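Local coordinates for protein alanine racemase (Acinetobacter baumannii, PDB 4QHR) that belongs to the alanine racemase family, pairing an N-terminal TIM-type barrel with a C-terminal beta domain, and carries covalently bound pyridoxal phosphate, at residues V269-G272 with Y273-Y277; Q102-F105 with E106-I109. All coordinates share one frame; numbering follows the deposited sequence.

Contact 1: V269-G272 with Y273-Y277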
loop_
_atom_site.group_PDB
_atom_site.type_symbol
_atom_site.label_atom_id
_atom_site.label_comp_id
_atom_site.label_asym_id
_atom_site.label_seq_id
_atom_site.Cartn_x
_atom_site.Cartn_y
_atom_site.Cartn_z
ATOM N N VAL A 269 -9.988 -2.725 -15.928
ATOM C CA VAL A 269 -9.628 -3.807 -15.051
ATOM C C VAL A 269 -9.928 -3.429 -13.601
ATOM O O VAL A 269 -9.737 -2.275 -13.209
ATOM C CB VAL A 269 -8.123 -4.098 -15.177
ATOM C CG1 VAL A 269 -7.695 -5.154 -14.195
ATOM C CG2 VAL A 269 -7.805 -4.556 -16.604
ATOM N N SER A 270 -10.343 -4.407 -12.803
ATOM C CA SER A 270 -10.730 -4.176 -11.453
ATOM C C SER A 270 -9.528 -4.194 -10.486
ATOM O O SER A 270 -9.482 -4.997 -9.566
ATOM C CB SER A 270 -11.772 -5.195 -10.992
ATOM O OG SER A 270 -11.296 -6.550 -11.105
ATOM N N ILE A 271 -8.613 -3.276 -10.695
ATOM C CA ILE A 271 -7.562 -3.013 -9.694
ATOM C C ILE A 271 -7.177 -1.562 -9.757
ATOM O O ILE A 271 -7.287 -0.956 -10.839
ATOM C CB ILE A 271 -6.354 -3.891 -9.969
ATOM C CG1 ILE A 271 -5.652 -4.206 -8.666
ATOM C CG2 ILE A 271 -5.357 -3.225 -10.953
ATOM C CD1 ILE A 271 -6.401 -5.213 -7.828
ATOM N N GLY A 272 -6.721 -0.993 -8.626
ATOM C CA GLY A 272 -6.138 0.347 -8.650
ATOM C C GLY A 272 -5.288 0.563 -7.422
ATOM O O GLY A 272 -4.964 -0.408 -6.708
ATOM N N TYR A 273 -4.951 1.811 -7.123
ATOM C CA TYR A 273 -4.046 2.052 -6.024
ATOM C C TYR A 273 -4.670 1.805 -4.692
ATOM O O TYR A 273 -3.939 1.643 -3.738
ATOM C CB TYR A 273 -3.315 3.404 -6.074
ATOM C CG TYR A 273 -4.257 4.591 -6.006
ATOM C CD1 TYR A 273 -4.785 5.033 -4.821
ATOM C CD2 TYR A 273 -4.579 5.294 -7.175
ATOM C CE1 TYR A 273 -5.646 6.147 -4.781
ATOM C CE2 TYR A 273 -5.389 6.385 -7.147
ATOM C CZ TYR A 273 -5.943 6.783 -5.974
ATOM O OH TYR A 273 -6.813 7.876 -6.042
ATOM N N GLY A 274 -6.007 1.735 -4.634
ATOM C CA GLY A 274 -6.730 1.328 -3.431
ATOM C C GLY A 274 -6.569 -0.131 -3.088
ATOM O O GLY A 274 -6.894 -0.545 -1.944
ATOM N N ASP A 275 -6.093 -0.920 -4.062
ATOM C CA ASP A 275 -5.670 -2.297 -3.813
ATOM C C ASP A 275 -4.176 -2.437 -3.569
ATOM O O ASP A 275 -3.718 -3.505 -3.197
ATOM C CB ASP A 275 -6.010 -3.159 -4.991
ATOM C CG ASP A 275 -7.424 -3.086 -5.318
ATOM O OD1 ASP A 275 -8.166 -3.810 -4.609
ATOM O OD2 ASP A 275 -7.785 -2.278 -6.231
ATOM N N GLY A 276 -3.452 -1.363 -3.768
ATOM C CA GLY A 276 -1.997 -1.373 -3.694
ATOM C C GLY A 276 -1.308 -1.517 -5.043
ATOM O O GLY A 276 -0.106 -1.638 -5.080
ATOM N N TYR A 277 -2.045 -1.460 -6.156
ATOM C CA TYR A 277 -1.395 -1.355 -7.445
ATOM C C TYR A 277 -0.872 0.085 -7.630
ATOM O O TYR A 277 -1.641 1.014 -7.411
ATOM C CB TYR A 277 -2.389 -1.701 -8.543
ATOM C CG TYR A 277 -1.753 -1.853 -9.917
ATOM C CD1 TYR A 277 -0.978 -2.962 -10.228
ATOM C CD2 TYR A 277 -1.916 -0.904 -10.874
ATOM C CE1 TYR A 277 -0.397 -3.114 -11.483
ATOM C CE2 TYR A 277 -1.369 -1.050 -12.149
ATOM C CZ TYR A 277 -0.593 -2.149 -12.443
ATOM O OH TYR A 277 -0.045 -2.274 -13.714
#
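G272 and D275 hold each other at both ends of a tight turn. The backbone N of G272 donates to D275 OD2 at 2.9 Å, and that oxygen accepts through its anti lone pair. In return, D275 N donates to G272 O at 2.9 Å. The second bond closes a beta turn over residues 272-275, in the loop that follows strand 264-269 of the C-terminal beta domain. G272 O also accepts from Y277 N at 3.2 Å. The two donors lie above opposite faces of the carbonyl plane, 53° out of it for D275 N and 45° for Y277 N. One buried oxygen is thus gripped twice, and the chain is folded back on G272.

D275 has further partners. Its OD2 forms a salt bridge with R2 and its OD1 one with R350. Two arginines and one backbone N-H therefore share the carboxylate, which would probably favour its charged form. CG of D275 stands beside the backbone N, anti to the carbonyl carbon (chi1 -56°), which turns the carboxylate back toward G272 N.

Packing is built round I271. I271 CD1 lies 3.4 Å from D275 CG, beside the CB-CG bond. The I271 CG2 branch sits over one face of the Y277 ring, 4.0 Å from Y277 CG. The side chains of I271 and Y277 cross at about a right angle. Strand 305-308 meets both I271 and Y277 through I305. Y273 takes a different course: its CB points away from 269-272, and its side chain packs on Y341 of the second subunit. Near the turn, Y273 CB still rests 3.7 Å from G272 C.

Contact 2: Q102-F105 with E106-I109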
loop_
_atom_site.group_PDB
_atom_site.type_symbol
_atom_site.label_atom_id
_atom_site.label_comp_id
_atom_site.label_asym_id
_atom_site.label_seq_id
_atom_site.Cartn_x
_atom_site.Cartn_y
_atom_site.Cartn_z
ATOM N N GLN A 102 23.568 1.628 23.293
ATOM C CA GLN A 102 23.831 1.531 24.736
ATOM C C GLN A 102 22.594 1.191 25.579
ATOM O O GLN A 102 22.637 0.337 26.453
ATOM C CB GLN A 102 24.474 2.840 25.222
ATOM C CG GLN A 102 25.068 2.839 26.614
ATOM C CD GLN A 102 26.144 1.789 26.829
ATOM O OE1 GLN A 102 26.926 1.457 25.930
ATOM N NE2 GLN A 102 26.196 1.266 28.048
ATOM N N GLN A 103 21.473 1.825 25.255
ATOM C CA GLN A 103 20.230 1.590 25.951
ATOM C C GLN A 103 19.922 0.091 26.009
ATOM O O GLN A 103 19.573 -0.457 27.060
ATOM C CB GLN A 103 19.135 2.329 25.168
ATOM C CG GLN A 103 17.751 2.005 25.601
ATOM C CD GLN A 103 16.745 3.018 25.166
ATOM O OE1 GLN A 103 16.065 2.850 24.127
ATOM N NE2 GLN A 103 16.604 4.071 25.953
ATOM N N GLN A 104 20.022 -0.580 24.865
ATOM C CA GLN A 104 19.654 -2.027 24.803
ATOM C C GLN A 104 20.693 -2.883 25.515
ATOM O O GLN A 104 20.392 -3.935 26.113
ATOM C CB GLN A 104 19.536 -2.478 23.348
ATOM C CG GLN A 104 18.267 -2.067 22.633
ATOM C CD GLN A 104 18.388 -2.249 21.127
ATOM O OE1 GLN A 104 19.493 -2.284 20.572
ATOM N NE2 GLN A 104 17.256 -2.356 20.449
ATOM N N PHE A 105 21.929 -2.442 25.424
ATOM C CA PHE A 105 23.000 -3.100 26.173
ATOM C C PHE A 105 22.672 -3.113 27.640
ATOM O O PHE A 105 22.729 -4.170 28.276
ATOM C CB PHE A 105 24.314 -2.404 25.906
ATOM C CG PHE A 105 25.463 -2.950 26.718
ATOM C CD1 PHE A 105 26.013 -4.182 26.433
ATOM C CD2 PHE A 105 25.985 -2.221 27.754
ATOM C CE1 PHE A 105 27.105 -4.664 27.156
ATOM C CE2 PHE A 105 27.052 -2.700 28.481
ATOM C CZ PHE A 105 27.621 -3.925 28.182
ATOM N N GLU A 106 22.275 -1.952 28.176
ATOM C CA GLU A 106 21.962 -1.857 29.615
ATOM C C GLU A 106 20.807 -2.755 29.976
ATOM O O GLU A 106 20.872 -3.465 30.981
ATOM C CB GLU A 106 21.707 -0.390 30.041
ATOM C CG GLU A 106 23.032 0.390 30.080
ATOM C CD GLU A 106 22.871 1.891 30.002
ATOM O OE1 GLU A 106 21.730 2.383 30.139
ATOM O OE2 GLU A 106 23.891 2.586 29.752
ATOM N N TRP A 107 19.758 -2.763 29.161
ATOM C CA TRP A 107 18.603 -3.630 29.464
ATOM C C TRP A 107 18.938 -5.132 29.434
ATOM O O TRP A 107 18.415 -5.923 30.236
ATOM C CB TRP A 107 17.470 -3.364 28.498
ATOM C CG TRP A 107 16.928 -1.963 28.540
ATOM C CD1 TRP A 107 16.989 -1.071 29.575
ATOM C CD2 TRP A 107 16.212 -1.298 27.474
ATOM N NE1 TRP A 107 16.382 0.118 29.211
ATOM C CE2 TRP A 107 15.879 -0.007 27.937
ATOM C CE3 TRP A 107 15.817 -1.678 26.178
ATOM C CZ2 TRP A 107 15.170 0.902 27.152
ATOM C CZ3 TRP A 107 15.119 -0.766 25.399
ATOM C CH2 TRP A 107 14.798 0.502 25.901
ATOM N N LEU A 108 19.787 -5.526 28.495
ATOM C CA LEU A 108 20.170 -6.926 28.322
ATOM C C LEU A 108 20.982 -7.406 29.517
ATOM O O LEU A 108 20.743 -8.491 30.066
ATOM C CB LEU A 108 20.998 -7.094 27.058
ATOM C CG LEU A 108 21.473 -8.524 26.851
ATOM C CD1 LEU A 108 20.303 -9.487 26.541
ATOM C CD2 LEU A 108 22.477 -8.534 25.755
ATOM N N ILE A 109 21.967 -6.627 29.922
ATOM C CA ILE A 109 22.753 -6.982 31.136
ATOM C C ILE A 109 21.854 -7.085 32.352
ATOM O O ILE A 109 21.968 -8.007 33.149
ATOM C CB ILE A 109 23.834 -5.920 31.435
ATOM C CG1 ILE A 109 24.903 -5.916 30.357
ATOM C CG2 ILE A 109 24.432 -6.117 32.855
ATOM C CD1 ILE A 109 25.658 -7.194 30.179
#
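Q102 reaches E106 one helical turn later by backbone and side chain alike. Q102 O accepts from E106 N at 2.9 Å. The side-chain Q102 NE2 donates to E106 OE2 at 3.2 Å. The oxygen lies in the amide plane of Q102, but the donor meets it on the anti side, 27° out of the carboxylate plane. The Q102 chain bends at chi2 (58°), which carries the amide across to E106. Both residues are exposed, so this link lies on the outer side of the helix.

Q103 runs alongside W107, and both side chains point the same way. Q103 CG sits over the six-membered ring of W107, 3.5 Å from its centroid, in a CH-pi contact. The amide follows the ring, with the two planes only 15° apart. OE1 of Q103 lies 3.2 Å from W107 CH2. W107 N donates to Q103 O, which also lies over one face of the indole, toward its rim. On the second subunit, L316 packs against Q103.

These are i to i+4 pairs on helix 102-110, which follows strand 95-99 of the N-terminal TIM-type barrel. Q104 lies on the buried side. Q104 O accepts from L108 N at 2.9 Å, while the Q104 amide turns to other partners: NE2 donates to the O of V81 and of E79, and OE1 accepts from H100 N.

F105 sends its ring alongside I109. CG1 of I109 lies over one face, offset toward the rim, 4.2 Å from the F105 ring centroid. The ring also packs on V143, T146 and L147 of helix 139-149. Along the backbone, I109 N donates to F105 O at 3.1 Å, nearly straight.

Overall arrangement
Contact 1 and contact 2 lie in different domains, on opposite sides of the chain's centre. Their centres are 45 Å apart and their nearest atoms about 31 Å apart, so they do not touch. Contact 2 comes first along the chain and belongs to the N-terminal barrel region. Contact 1 belongs to the C-terminal beta domain. Contact 1 is a buried turn; contact 2 lies on a partly buried stretch of helix 102-110. Both come within reach of the second subunit. K34, modified with pyridoxal phosphate, is in neither contact. It follows strand 28-32 of the barrel's parallel sheet.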